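Local coordinates for 3-oxoacyl-[acyl-carrier-protein] synthase 3 (Micrococcus luteus NCTC 2665, PDB 4EWP), which probably catalyses the first condensation of fatty acid synthesis, joining an acyl-CoA starter such as acetyl-CoA to malonyl-ACP, at residues P24-N30 with I50-A56; E60-V64 with T91-P95; D161-S165 with T235-D239; V243-W249 with R280-F285; A298-D303 with L314-L319. All coordinates share one frame; numbering follows the deposited sequence.

Interaction 1 (P24-N30 with I50-A56); sequences PANLVPN and IVTRQRA
The R53 guanidinium meets the 24-30 segment with its edge: N30 OD1 and the carbonyl of V28 both lie close to its plane. One of its faces carries I50 CG2, 3.5 Å above the plane and displaced toward the rim. NH1 and NH2 grip N30 OD1 end-on, NH1 at 2.9 Å, with the N30 amide turned 61° from the guanidinium. NH2 also reaches V28 O at 2.9 Å, from above the carbonyl plane. R53 CG sits between its backbone N and carbonyl carbon (chi1 75°), and bends at chi2 and chi3 fold the chain back over V28. V28 O also accepts from R53 N. F166 O is a further partner of R53 NH1. The N30 amide is also held from its other end, where ND2 donates to I50 O at 2.9 Å. V28 CG2 packs on R55 CG at 3.5 Å. L27 CD2 lies beside Q54 CG at 3.7 Å on the opposite face of the strand pair. R55 N donates to N26 O at 2.8 Å. Strands 27-29 and 52-54 form a two-stranded antiparallel sheet of this thiolase-like fold, with I50, just before strand 52-54, near the predicted active-site residue N306.

Interaction 2 (E60-V64 with T91-P95); sequences ETVPV and TVTFP
The start of helix 62-76 packs here against the loop that follows strand 86-90 in the first of the two central sheets of the thiolase-like fold. V62 takes the largest share of the contact, and V62 and P63 both lie against the F94 ring. V62 divides its branches between two threonines. CG1 points tip to tip at T91 OG1, 4.0 Å away. CG2 passes T93 OG1 at about a right angle, at 3.8 Å. Both hydroxyls have polar partners beyond the contact, T91 with V150 O and T93 with the E151 carboxylate, and to V62 they offer only packing. V62 CG1 lies anti to its backbone N (chi1 168°), which sends it to T91 and leaves CG2 for T93. F94 CD2 is 4.2 Å from V62 CB. L104 of helix 101-108 touches both P63 and F94, and W197 of the second subunit packs on F94, placing the loop at the dimer interface. T61 is the N-cap of the helix: its OG1 accepts from V64 N at 3.2 Å, with an angle of 163° at the hydrogen. The closest approach is made by the proline ring, which crosses F94 at about a right angle and brings P63 CG to 3.5 Å from F94 CE2.

Interaction 3 (D161-S165 with T235-D239); sequences DRSIS and TLRQD
Q238 reaches from its strand to the 161-165 loop and meets both S163 and I164. From CB the chain turns back over its own backbone (chi1 76°) and then runs extended. CG lies 3.5 Å from S163 O. CD and OE1 are each 3.9 Å from I164 CD1, whose chain crosses the glutamine at about a right angle. At the tip, NE2 donates to S163 O at 3.0 Å, tilted from the carbonyl plane. The backbone N of Q238 also donates to S163 OG, at 3.1 Å, which ties the serine to the strand twice. I164 CG2 rests 3.5 Å from L236 O. D161 shapes the loop from within. Its OD1 accepts from S163 N, met from above the carboxylate plane, and from S163 OG on the syn lone pair. Its OD2 takes I164 N and S165 N from one face. Replacing D161 by an alanine would probably leave the amides of S163, I164 and S165 without this acceptor and let the loop drift from strand 236-238. A water joins D161 OD2 to L236 O. This is an Asx turn set against the two-stranded sheet 200-202/236-238, with I164 close to the predicted active-site residues C123 and N306.

Interaction 4 (V243-W249 with R280-F285); sequences VFRWAVW and RIIDEF
I281 fits as a knob into a hole made by V243, F244, A247 and V248, and this is the tight part of the contact. I281 CD1 comes to 3.5 Å from A247 CB. I281 CG1 lies 3.7 Å from F244 CD1, and I281 CG2 turns to V248 CG2 at 4.1 Å. F285 lies deeper, near A247 O, and packs on F336 and I334 of strand 330-337. Segments 243-249 and 280-285 of helices 240-262 and 279-288 run the same way at 36°, their axes 9.1 Å apart at closest approach. The helices lie side by side on the second central sheet of the thiolase-like fold. R280 ends the region predicted to bind ACP. Toward solvent the packing gives way to long polar chains. A chi1 of 180° turns the F244 ring away from its own N and out to R280. There F244 CZ sits 3.4 Å above the centre of the R280 guanidinium, the two planes 57° apart. R280 itself is poorly ordered. Its NH1 donates to the anti lone pair of E284 OE1, in a salt bridge. E284 CG packs on V248 CG1 at 3.6 Å, while E284 OE2 lies 3.6 Å from W249 CH2. With an alanine here instead of E284, the R280 guanidinium would probably lose its charged mate and a gap would open beside V248 and W249. V248 CG1 also sits 3.5 Å above the centre of the W249 ring.

Interaction 5 (A298-D303 with L314-L319); sequences ARDIAD and LAMHRL
A single nitrogen, R318 NH1, donates to two aspartates of the other segment, D300 and D303. It meets D300 OD1 at 2.9 Å on the anti lone pair, with an N-H...O angle of 161°. It meets D303 OD2 at 2.9 Å too, and NH2 adds a longer bond of 3.3 Å to the same oxygen. Both acceptors lie near the guanidinium plane at its edge. The carboxylates are turned differently against it, D300 by 87° and D303 by 44°. The arginine chain is straight at every torsion, which carries the charge across to the aspartates. NE pairs with E322, and D300 OD2 with R23, so the network runs on beyond the two segments. These positive partners would probably favour ionised aspartates. Beside the salt bridges the contact is apolar and close. A315 CB lies 3.7 Å from A298 CB and 4.0 Å from D300 CB. L319 CD1 comes to 4.3 Å from A298 CA, and I273 of strand 269-274 touches A298, A315 and L319. The D300-D303-R318 salt-bridge network thus joins helix 311-322 to the turn after strand 296-297 and to helix 301-304, in the C-terminal half of the thiolase-like fold.

Interactions 2 and 5 are the buried contacts, each centred about 12 Å from the centre of the chain. Interactions 1, 3 and 4 lie further out, at about 17 Å, and are partly buried. Apolar packing carries interactions 2 and 4, backbone and side-chain hydrogen bonds carry 1 and 3, and charge dominates 5. Interactions 1 and 5 touch: T52 OG1 lies 2.7 Å from D303 O, a probable hydrogen bond. Interactions 4 and 5 meet where I282 packs against A298 and I301. Strand 236-238 of interaction 3 is followed by helix 240-262 of interaction 4. Interactions 2 and 3 both reach the second subunit, 2 through three residues and 3 through L236.

Interaction 1 (P24-N30 with I50-A56)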
# COMPACT_ATOMS: atom_id res chain seq x y z
N PRO A 24 10.33 -20.32 5.71
CA PRO A 24 11.69 -20.70 5.29
C PRO A 24 12.22 -21.84 6.14
O PRO A 24 11.95 -21.88 7.34
CB PRO A 24 12.49 -19.42 5.53
CG PRO A 24 11.47 -18.32 5.32
CD PRO A 24 10.20 -18.87 5.92
N ALA A 25 12.96 -22.76 5.54
CA ALA A 25 13.48 -23.93 6.25
C ALA A 25 14.64 -23.59 7.17
O ALA A 25 14.99 -24.37 8.06
CB ALA A 25 13.88 -25.03 5.27
N ASN A 26 15.25 -22.43 6.95
CA ASN A 26 16.39 -22.04 7.78
C ASN A 26 15.94 -21.43 9.10
O ASN A 26 15.46 -20.30 9.15
CB ASN A 26 17.33 -21.08 7.02
CG ASN A 26 18.68 -20.96 7.68
OD1 ASN A 26 19.03 -21.75 8.55
ND2 ASN A 26 19.47 -19.96 7.27
N LEU A 27 16.07 -22.20 10.17
CA LEU A 27 15.75 -21.71 11.50
C LEU A 27 17.05 -21.35 12.18
O LEU A 27 17.76 -22.23 12.66
CB LEU A 27 15.02 -22.77 12.31
CG LEU A 27 13.67 -23.22 11.73
CD1 LEU A 27 12.91 -24.04 12.77
CD2 LEU A 27 12.82 -22.04 11.24
N VAL A 28 17.38 -20.07 12.20
CA VAL A 28 18.62 -19.59 12.78
C VAL A 28 18.53 -19.53 14.31
O VAL A 28 17.62 -18.92 14.86
CB VAL A 28 19.00 -18.20 12.22
CG1 VAL A 28 20.27 -17.68 12.87
CG2 VAL A 28 19.14 -18.27 10.70
N PRO A 29 19.48 -20.18 15.00
CA PRO A 29 19.48 -20.14 16.47
C PRO A 29 20.18 -18.89 17.00
O PRO A 29 21.00 -18.28 16.31
CB PRO A 29 20.29 -21.38 16.85
CG PRO A 29 21.24 -21.55 15.72
CD PRO A 29 20.48 -21.13 14.47
N ASN A 30 19.87 -18.54 18.24
CA ASN A 30 20.42 -17.34 18.85
C ASN A 30 21.93 -17.22 18.70
O ASN A 30 22.46 -16.12 18.53
CB ASN A 30 20.03 -17.27 20.32
CG ASN A 30 18.55 -16.99 20.51
OD1 ASN A 30 17.86 -16.55 19.57
ND2 ASN A 30 18.05 -17.22 21.72
N ILE A 50 12.62 -15.88 22.20
CA ILE A 50 12.96 -16.40 20.88
C ILE A 50 14.11 -17.40 20.96
O ILE A 50 15.13 -17.15 21.62
CB ILE A 50 13.35 -15.27 19.91
CG1 ILE A 50 12.18 -14.28 19.78
CG2 ILE A 50 13.79 -15.83 18.56
CD1 ILE A 50 12.41 -13.15 18.77
N VAL A 51 13.94 -18.55 20.30
CA VAL A 51 14.98 -19.58 20.25
C VAL A 51 15.58 -19.61 18.86
O VAL A 51 16.79 -19.56 18.68
CB VAL A 51 14.41 -20.97 20.58
CG1 VAL A 51 15.47 -22.05 20.36
CG2 VAL A 51 13.89 -21.01 21.99
N THR A 52 14.70 -19.71 17.86
CA THR A 52 15.12 -19.64 16.48
C THR A 52 14.22 -18.65 15.75
O THR A 52 13.09 -18.37 16.18
CB THR A 52 15.02 -21.02 15.78
OG1 THR A 52 13.65 -21.43 15.70
CG2 THR A 52 15.81 -22.08 16.54
N ARG A 53 14.72 -18.11 14.64
CA ARG A 53 13.89 -17.34 13.73
C ARG A 53 14.06 -17.83 12.29
O ARG A 53 15.14 -18.28 11.88
CB ARG A 53 14.18 -15.83 13.84
CG ARG A 53 15.49 -15.36 13.20
CD ARG A 53 16.68 -15.64 14.08
NE ARG A 53 16.63 -14.90 15.35
CZ ARG A 53 17.01 -15.40 16.53
NH1 ARG A 53 16.93 -14.65 17.62
NH2 ARG A 53 17.49 -16.64 16.61
N GLN A 54 12.97 -17.78 11.54
CA GLN A 54 12.97 -18.10 10.12
C GLN A 54 13.83 -17.10 9.37
O GLN A 54 13.64 -15.89 9.50
CB GLN A 54 11.54 -18.08 9.58
CG GLN A 54 10.72 -19.22 10.14
CD GLN A 54 9.22 -19.02 10.05
OE1 GLN A 54 8.46 -19.81 10.61
NE2 GLN A 54 8.79 -17.97 9.35
N ARG A 55 14.80 -17.59 8.61
CA ARG A 55 15.61 -16.73 7.77
C ARG A 55 15.59 -17.23 6.32
O ARG A 55 15.99 -18.36 6.03
CB ARG A 55 17.04 -16.60 8.32
CG ARG A 55 17.13 -15.70 9.57
CD ARG A 55 16.58 -14.30 9.27
NE ARG A 55 16.56 -13.41 10.43
CZ ARG A 55 17.64 -12.79 10.93
NH1 ARG A 55 18.84 -12.97 10.40
NH2 ARG A 55 17.51 -11.98 11.98
N ALA A 56 15.08 -16.39 5.43
CA ALA A 56 14.91 -16.75 4.03
C ALA A 56 16.21 -16.68 3.27
O ALA A 56 17.07 -15.86 3.58
CB ALA A 56 13.87 -15.83 3.37
O HOH W 1 15.37 -20.63 4.38
O HOH W 2 18.69 -20.73 20.16

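Interaction 2 (E60-V64 with T91-P95)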
# COMPACT_ATOMS: atom_id res chain seq x y z
N GLU A 60 14.22 -17.10 -1.91
CA GLU A 60 12.93 -16.98 -1.22
C GLU A 60 12.53 -15.52 -1.06
O GLU A 60 12.59 -14.95 0.04
CB GLU A 60 12.99 -17.67 0.14
CG GLU A 60 13.03 -19.17 0.04
CD GLU A 60 13.22 -19.83 1.37
OE1 GLU A 60 14.21 -19.48 2.07
OE2 GLU A 60 12.37 -20.67 1.73
N THR A 61 12.14 -14.92 -2.18
CA THR A 61 11.79 -13.51 -2.22
C THR A 61 10.40 -13.30 -1.64
O THR A 61 9.67 -14.25 -1.34
CB THR A 61 11.79 -12.99 -3.66
OG1 THR A 61 10.88 -13.78 -4.44
CG2 THR A 61 13.19 -13.08 -4.28
N VAL A 62 10.02 -12.04 -1.49
CA VAL A 62 8.66 -11.73 -1.08
C VAL A 62 7.61 -12.40 -2.01
O VAL A 62 6.68 -13.05 -1.54
CB VAL A 62 8.47 -10.20 -0.93
CG1 VAL A 62 6.98 -9.82 -0.79
CG2 VAL A 62 9.29 -9.70 0.26
N PRO A 63 7.77 -12.27 -3.34
CA PRO A 63 6.78 -12.91 -4.22
C PRO A 63 6.78 -14.43 -4.16
O PRO A 63 5.71 -15.03 -4.26
CB PRO A 63 7.18 -12.43 -5.62
CG PRO A 63 7.85 -11.09 -5.37
CD PRO A 63 8.61 -11.30 -4.07
N VAL A 64 7.95 -15.05 -4.03
CA VAL A 64 8.04 -16.49 -3.89
C VAL A 64 7.28 -16.96 -2.65
O VAL A 64 6.43 -17.86 -2.72
CB VAL A 64 9.50 -16.96 -3.84
CG1 VAL A 64 9.59 -18.39 -3.31
CG2 VAL A 64 10.10 -16.87 -5.24
N THR A 91 3.24 -5.72 2.90
CA THR A 91 4.68 -5.91 3.03
C THR A 91 5.41 -4.57 2.97
O THR A 91 4.93 -3.64 2.33
CB THR A 91 5.23 -6.77 1.88
OG1 THR A 91 6.63 -6.97 2.04
CG2 THR A 91 5.01 -6.08 0.55
N VAL A 92 6.57 -4.48 3.60
CA VAL A 92 7.42 -3.29 3.48
C VAL A 92 8.81 -3.64 3.01
O VAL A 92 9.70 -2.80 3.06
CB VAL A 92 7.56 -2.53 4.83
CG1 VAL A 92 6.21 -2.02 5.32
CG2 VAL A 92 8.23 -3.42 5.90
N THR A 93 9.02 -4.87 2.57
CA THR A 93 10.39 -5.30 2.26
C THR A 93 10.62 -5.64 0.79
O THR A 93 11.72 -6.00 0.40
CB THR A 93 10.86 -6.47 3.17
OG1 THR A 93 9.83 -7.46 3.27
CG2 THR A 93 11.17 -5.97 4.55
N PHE A 94 9.58 -5.53 -0.03
CA PHE A 94 9.74 -5.75 -1.46
C PHE A 94 10.58 -4.59 -2.01
O PHE A 94 10.18 -3.43 -1.90
CB PHE A 94 8.36 -5.81 -2.12
CG PHE A 94 8.38 -6.19 -3.59
CD1 PHE A 94 7.79 -5.35 -4.54
CD2 PHE A 94 8.92 -7.39 -4.02
CE1 PHE A 94 7.75 -5.71 -5.89
CE2 PHE A 94 8.90 -7.75 -5.36
CZ PHE A 94 8.31 -6.92 -6.30
N PRO A 95 11.76 -4.90 -2.55
CA PRO A 95 12.80 -3.92 -2.94
C PRO A 95 12.56 -3.22 -4.27
O PRO A 95 13.50 -3.04 -5.04
CB PRO A 95 14.06 -4.78 -3.04
CG PRO A 95 13.55 -6.12 -3.44
CD PRO A 95 12.22 -6.28 -2.74

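Interaction 3 (D161-S165 with T235-D239)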
# COMPACT_ATOMS: atom_id res chain seq x y z
N ASP A 161 22.87 -4.15 15.25
CA ASP A 161 21.78 -3.49 15.96
C ASP A 161 21.23 -4.32 17.12
O ASP A 161 20.76 -5.45 16.92
CB ASP A 161 20.64 -3.14 14.99
CG ASP A 161 19.33 -2.84 15.70
OD1 ASP A 161 19.29 -1.86 16.49
OD2 ASP A 161 18.33 -3.57 15.46
N ARG A 162 21.27 -3.78 18.33
CA ARG A 162 20.66 -4.49 19.46
C ARG A 162 19.24 -4.06 19.82
O ARG A 162 18.67 -4.54 20.80
CB ARG A 162 21.58 -4.54 20.69
CG ARG A 162 22.64 -3.45 20.78
CD ARG A 162 23.80 -3.89 21.70
NE ARG A 162 23.33 -4.65 22.86
CZ ARG A 162 23.05 -4.10 24.04
NH1 ARG A 162 23.19 -2.80 24.22
NH2 ARG A 162 22.63 -4.87 25.05
N SER A 163 18.63 -3.18 19.03
CA SER A 163 17.26 -2.78 19.33
C SER A 163 16.22 -3.73 18.75
O SER A 163 15.18 -3.96 19.35
CB SER A 163 16.96 -1.33 18.90
OG SER A 163 16.82 -1.22 17.49
N ILE A 164 16.50 -4.30 17.58
CA ILE A 164 15.48 -5.10 16.91
C ILE A 164 15.99 -6.22 15.99
O ILE A 164 15.30 -7.22 15.79
CB ILE A 164 14.54 -4.19 16.08
CG1 ILE A 164 13.25 -4.91 15.70
CG2 ILE A 164 15.27 -3.69 14.85
CD1 ILE A 164 12.15 -3.98 15.23
N SER A 165 17.19 -6.06 15.45
CA SER A 165 17.69 -6.98 14.43
C SER A 165 17.42 -8.46 14.73
O SER A 165 16.83 -9.17 13.93
CB SER A 165 19.19 -6.77 14.20
OG SER A 165 19.95 -7.24 15.31
N THR A 235 18.34 0.57 7.64
CA THR A 235 17.91 -0.62 8.35
C THR A 235 16.94 -0.25 9.46
O THR A 235 16.88 0.89 9.89
CB THR A 235 19.09 -1.38 8.95
OG1 THR A 235 19.85 -0.50 9.80
CG2 THR A 235 19.98 -1.91 7.85
N LEU A 236 16.19 -1.25 9.92
CA LEU A 236 15.16 -1.08 10.92
C LEU A 236 15.75 -0.83 12.31
O LEU A 236 16.81 -1.35 12.67
CB LEU A 236 14.27 -2.33 10.92
CG LEU A 236 12.75 -2.23 10.97
CD1 LEU A 236 12.23 -1.10 10.14
CD2 LEU A 236 12.16 -3.55 10.49
N ARG A 237 15.06 -0.01 13.10
CA ARG A 237 15.50 0.31 14.44
C ARG A 237 14.26 0.57 15.28
O ARG A 237 13.18 0.85 14.73
CB ARG A 237 16.45 1.52 14.40
CG ARG A 237 16.15 2.66 15.37
CD ARG A 237 15.08 3.61 14.85
NE ARG A 237 14.09 3.92 15.89
CZ ARG A 237 14.35 4.65 16.97
NH1 ARG A 237 15.56 5.14 17.18
NH2 ARG A 237 13.39 4.88 17.86
N GLN A 238 14.37 0.45 16.60
CA GLN A 238 13.24 0.80 17.45
C GLN A 238 13.66 1.29 18.83
O GLN A 238 14.71 0.91 19.35
CB GLN A 238 12.29 -0.39 17.60
CG GLN A 238 12.81 -1.46 18.55
CD GLN A 238 11.79 -2.55 18.83
OE1 GLN A 238 10.62 -2.42 18.48
NE2 GLN A 238 12.24 -3.63 19.45
N ASP A 239 12.81 2.12 19.41
CA ASP A 239 12.88 2.43 20.83
C ASP A 239 12.18 1.28 21.58
O ASP A 239 10.96 1.30 21.76
CB ASP A 239 12.18 3.75 21.09
CG ASP A 239 12.11 4.09 22.56
OD1 ASP A 239 12.47 3.22 23.37
OD2 ASP A 239 11.69 5.21 22.92
O HOH W 3 18.31 -3.99 12.45

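Interaction 4 (V243-W249 with R280-F285)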
# COMPACT_ATOMS: atom_id res chain seq x y z
N VAL A 243 8.08 0.79 22.73
CA VAL A 243 7.26 -0.22 22.08
C VAL A 243 6.52 -1.08 23.10
O VAL A 243 5.32 -1.31 22.96
CB VAL A 243 8.07 -1.12 21.15
CG1 VAL A 243 7.22 -2.30 20.69
CG2 VAL A 243 8.55 -0.32 19.95
N PHE A 244 7.23 -1.53 24.14
CA PHE A 244 6.62 -2.38 25.17
C PHE A 244 5.45 -1.70 25.89
O PHE A 244 4.37 -2.28 26.00
CB PHE A 244 7.66 -2.86 26.19
CG PHE A 244 7.07 -3.74 27.27
CD1 PHE A 244 7.01 -5.12 27.10
CD2 PHE A 244 6.57 -3.19 28.45
CE1 PHE A 244 6.47 -5.94 28.09
CE2 PHE A 244 6.03 -4.01 29.44
CZ PHE A 244 5.98 -5.38 29.26
N ARG A 245 5.68 -0.48 26.37
CA ARG A 245 4.62 0.26 27.07
C ARG A 245 3.39 0.43 26.19
O ARG A 245 2.26 0.29 26.66
CB ARG A 245 5.12 1.62 27.56
CG ARG A 245 5.97 1.52 28.79
CD ARG A 245 6.27 2.88 29.39
NE ARG A 245 7.03 3.72 28.48
CZ ARG A 245 8.36 3.76 28.45
NH1 ARG A 245 9.07 3.02 29.28
NH2 ARG A 245 8.97 4.55 27.59
N TRP A 246 3.61 0.74 24.92
CA TRP A 246 2.50 0.93 23.99
C TRP A 246 1.87 -0.42 23.62
O TRP A 246 0.66 -0.63 23.74
CB TRP A 246 3.01 1.69 22.75
CG TRP A 246 2.03 1.85 21.63
CD1 TRP A 246 0.99 2.74 21.57
CD2 TRP A 246 2.01 1.13 20.38
NE1 TRP A 246 0.32 2.60 20.38
CE2 TRP A 246 0.93 1.62 19.63
CE3 TRP A 246 2.81 0.13 19.83
CZ2 TRP A 246 0.62 1.13 18.37
CZ3 TRP A 246 2.51 -0.36 18.59
CH2 TRP A 246 1.42 0.15 17.86
N ALA A 247 2.71 -1.34 23.17
CA ALA A 247 2.27 -2.66 22.70
C ALA A 247 1.34 -3.37 23.67
O ALA A 247 0.41 -4.07 23.25
CB ALA A 247 3.48 -3.54 22.41
N VAL A 248 1.62 -3.22 24.96
CA VAL A 248 0.88 -3.93 25.99
C VAL A 248 -0.29 -3.11 26.53
O VAL A 248 -1.44 -3.53 26.43
CB VAL A 248 1.79 -4.32 27.18
CG1 VAL A 248 0.97 -4.90 28.32
CG2 VAL A 248 2.86 -5.31 26.72
N TRP A 249 0.00 -1.94 27.09
CA TRP A 249 -0.99 -1.16 27.82
C TRP A 249 -1.91 -0.34 26.92
O TRP A 249 -3.05 -0.05 27.29
CB TRP A 249 -0.30 -0.28 28.85
CG TRP A 249 0.77 -1.04 29.56
CD1 TRP A 249 2.12 -0.94 29.37
CD2 TRP A 249 0.59 -2.08 30.52
NE1 TRP A 249 2.79 -1.83 30.17
CE2 TRP A 249 1.87 -2.54 30.89
CE3 TRP A 249 -0.53 -2.65 31.12
CZ2 TRP A 249 2.06 -3.55 31.83
CZ3 TRP A 249 -0.34 -3.65 32.05
CH2 TRP A 249 0.94 -4.09 32.40
N ARG A 280 7.53 -11.55 25.84
CA ARG A 280 7.21 -10.71 26.99
C ARG A 280 5.96 -9.86 26.72
O ARG A 280 5.07 -9.74 27.57
CB ARG A 280 8.42 -9.85 27.34
CG ARG A 280 8.15 -8.78 28.39
CD ARG A 280 7.67 -9.40 29.71
NE ARG A 280 7.50 -8.40 30.76
CZ ARG A 280 6.34 -8.13 31.36
NH1 ARG A 280 5.26 -8.81 31.02
NH2 ARG A 280 6.27 -7.21 32.31
N ILE A 281 5.88 -9.28 25.52
CA ILE A 281 4.67 -8.55 25.15
C ILE A 281 3.44 -9.47 25.12
O ILE A 281 2.38 -9.14 25.66
CB ILE A 281 4.82 -7.82 23.81
CG1 ILE A 281 5.73 -6.60 23.99
CG2 ILE A 281 3.45 -7.40 23.30
CD1 ILE A 281 6.07 -5.88 22.69
N ILE A 282 3.58 -10.63 24.47
CA ILE A 282 2.48 -11.59 24.38
C ILE A 282 1.96 -11.98 25.76
O ILE A 282 0.75 -11.93 26.00
CB ILE A 282 2.90 -12.86 23.61
CG1 ILE A 282 3.30 -12.53 22.18
CG2 ILE A 282 1.76 -13.88 23.61
CD1 ILE A 282 3.83 -13.75 21.42
N ASP A 283 2.86 -12.39 26.66
CA ASP A 283 2.45 -12.79 28.01
C ASP A 283 1.69 -11.68 28.76
O ASP A 283 0.60 -11.91 29.28
CB ASP A 283 3.65 -13.21 28.85
CG ASP A 283 4.34 -14.44 28.31
OD1 ASP A 283 3.75 -15.11 27.44
OD2 ASP A 283 5.46 -14.75 28.77
N GLU A 284 2.27 -10.49 28.80
CA GLU A 284 1.71 -9.39 29.57
C GLU A 284 0.36 -8.99 28.99
O GLU A 284 -0.59 -8.67 29.72
CB GLU A 284 2.68 -8.20 29.57
CG GLU A 284 2.42 -7.17 30.64
CD GLU A 284 2.28 -7.78 32.02
OE1 GLU A 284 3.25 -8.41 32.50
OE2 GLU A 284 1.20 -7.64 32.62
N PHE A 285 0.28 -9.05 27.66
CA PHE A 285 -0.95 -8.80 26.92
C PHE A 285 -2.06 -9.80 27.33
O PHE A 285 -3.16 -9.41 27.73
CB PHE A 285 -0.63 -8.93 25.42
CG PHE A 285 -1.52 -8.13 24.53
CD1 PHE A 285 -1.07 -7.72 23.28
CD2 PHE A 285 -2.81 -7.80 24.92
CE1 PHE A 285 -1.89 -6.99 22.44
CE2 PHE A 285 -3.64 -7.08 24.08
CZ PHE A 285 -3.18 -6.66 22.84

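Interaction 5 (A298-D303 with L314-L319)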
# COMPACT_ATOMS: atom_id res chain seq x y z
N ALA A 298 -1.41 -17.83 20.99
CA ALA A 298 -0.36 -18.04 19.98
C ALA A 298 1.03 -17.60 20.48
O ALA A 298 1.20 -16.47 20.92
CB ALA A 298 -0.70 -17.29 18.69
N ARG A 299 2.01 -18.49 20.40
CA ARG A 299 3.38 -18.14 20.78
C ARG A 299 4.39 -18.62 19.73
O ARG A 299 5.53 -18.95 20.06
CB ARG A 299 3.74 -18.73 22.15
CG ARG A 299 2.85 -18.27 23.28
CD ARG A 299 3.34 -18.77 24.64
NE ARG A 299 2.24 -18.74 25.59
CZ ARG A 299 1.99 -17.71 26.38
NH1 ARG A 299 2.79 -16.67 26.33
NH2 ARG A 299 0.96 -17.72 27.21
N ASP A 300 3.96 -18.66 18.48
CA ASP A 300 4.83 -19.04 17.37
C ASP A 300 6.20 -18.34 17.40
O ASP A 300 7.19 -18.89 16.90
CB ASP A 300 4.13 -18.71 16.05
CG ASP A 300 4.74 -19.44 14.87
OD1 ASP A 300 5.31 -20.54 15.07
OD2 ASP A 300 4.65 -18.91 13.75
N ILE A 301 6.27 -17.13 17.97
CA ILE A 301 7.50 -16.35 17.99
C ILE A 301 8.76 -17.12 18.45
O ILE A 301 9.87 -16.84 17.99
CB ILE A 301 7.36 -15.08 18.86
CG1 ILE A 301 8.43 -14.05 18.49
CG2 ILE A 301 7.44 -15.43 20.33
CD1 ILE A 301 8.56 -12.93 19.50
N ALA A 302 8.59 -18.10 19.34
CA ALA A 302 9.72 -18.86 19.87
C ALA A 302 10.54 -19.56 18.79
O ALA A 302 11.76 -19.68 18.91
CB ALA A 302 9.27 -19.87 20.92
N ASP A 303 9.87 -20.03 17.74
CA ASP A 303 10.53 -20.78 16.67
C ASP A 303 10.61 -20.00 15.37
O ASP A 303 11.46 -20.28 14.53
CB ASP A 303 9.82 -22.10 16.41
CG ASP A 303 9.62 -22.91 17.67
OD1 ASP A 303 10.62 -23.47 18.17
OD2 ASP A 303 8.48 -22.99 18.17
N LEU A 314 0.55 -16.72 10.18
CA LEU A 314 1.46 -17.83 10.46
C LEU A 314 1.10 -18.52 11.78
O LEU A 314 1.04 -19.75 11.86
CB LEU A 314 2.93 -17.39 10.48
CG LEU A 314 3.65 -17.21 9.14
CD1 LEU A 314 5.08 -16.73 9.38
CD2 LEU A 314 3.66 -18.52 8.34
N ALA A 315 0.83 -17.72 12.81
CA ALA A 315 0.52 -18.25 14.14
C ALA A 315 -0.85 -18.92 14.12
O ALA A 315 -1.06 -19.94 14.77
CB ALA A 315 0.54 -17.15 15.18
N MET A 316 -1.78 -18.34 13.37
CA MET A 316 -3.12 -18.91 13.24
C MET A 316 -3.01 -20.28 12.58
O MET A 316 -3.65 -21.25 13.02
CB MET A 316 -4.00 -18.02 12.37
CG MET A 316 -5.42 -18.54 12.24
SD MET A 316 -6.33 -17.64 10.98
CE MET A 316 -6.37 -16.00 11.70
N HIS A 317 -2.19 -20.34 11.54
CA HIS A 317 -1.95 -21.58 10.82
C HIS A 317 -1.39 -22.66 11.76
O HIS A 317 -1.83 -23.81 11.72
CB HIS A 317 -0.99 -21.33 9.66
CG HIS A 317 -0.73 -22.53 8.80
ND1 HIS A 317 0.20 -23.50 9.13
CD2 HIS A 317 -1.25 -22.90 7.60
CE1 HIS A 317 0.23 -24.42 8.18
NE2 HIS A 317 -0.63 -24.08 7.23
N ARG A 318 -0.43 -22.28 12.60
CA ARG A 318 0.14 -23.23 13.53
C ARG A 318 -0.87 -23.64 14.60
O ARG A 318 -0.91 -24.80 15.00
CB ARG A 318 1.40 -22.67 14.19
CG ARG A 318 2.02 -23.62 15.21
CD ARG A 318 3.31 -23.06 15.77
NE ARG A 318 3.95 -23.97 16.72
CZ ARG A 318 5.12 -23.74 17.30
NH1 ARG A 318 5.80 -22.64 17.02
NH2 ARG A 318 5.62 -24.62 18.16
N LEU A 319 -1.69 -22.70 15.05
CA LEU A 319 -2.71 -23.01 16.05
C LEU A 319 -3.65 -24.10 15.54
O LEU A 319 -4.01 -25.02 16.29
CB LEU A 319 -3.51 -21.76 16.38
CG LEU A 319 -3.56 -21.40 17.86
CD1 LEU A 319 -2.18 -21.58 18.47
CD2 LEU A 319 -4.07 -19.99 18.08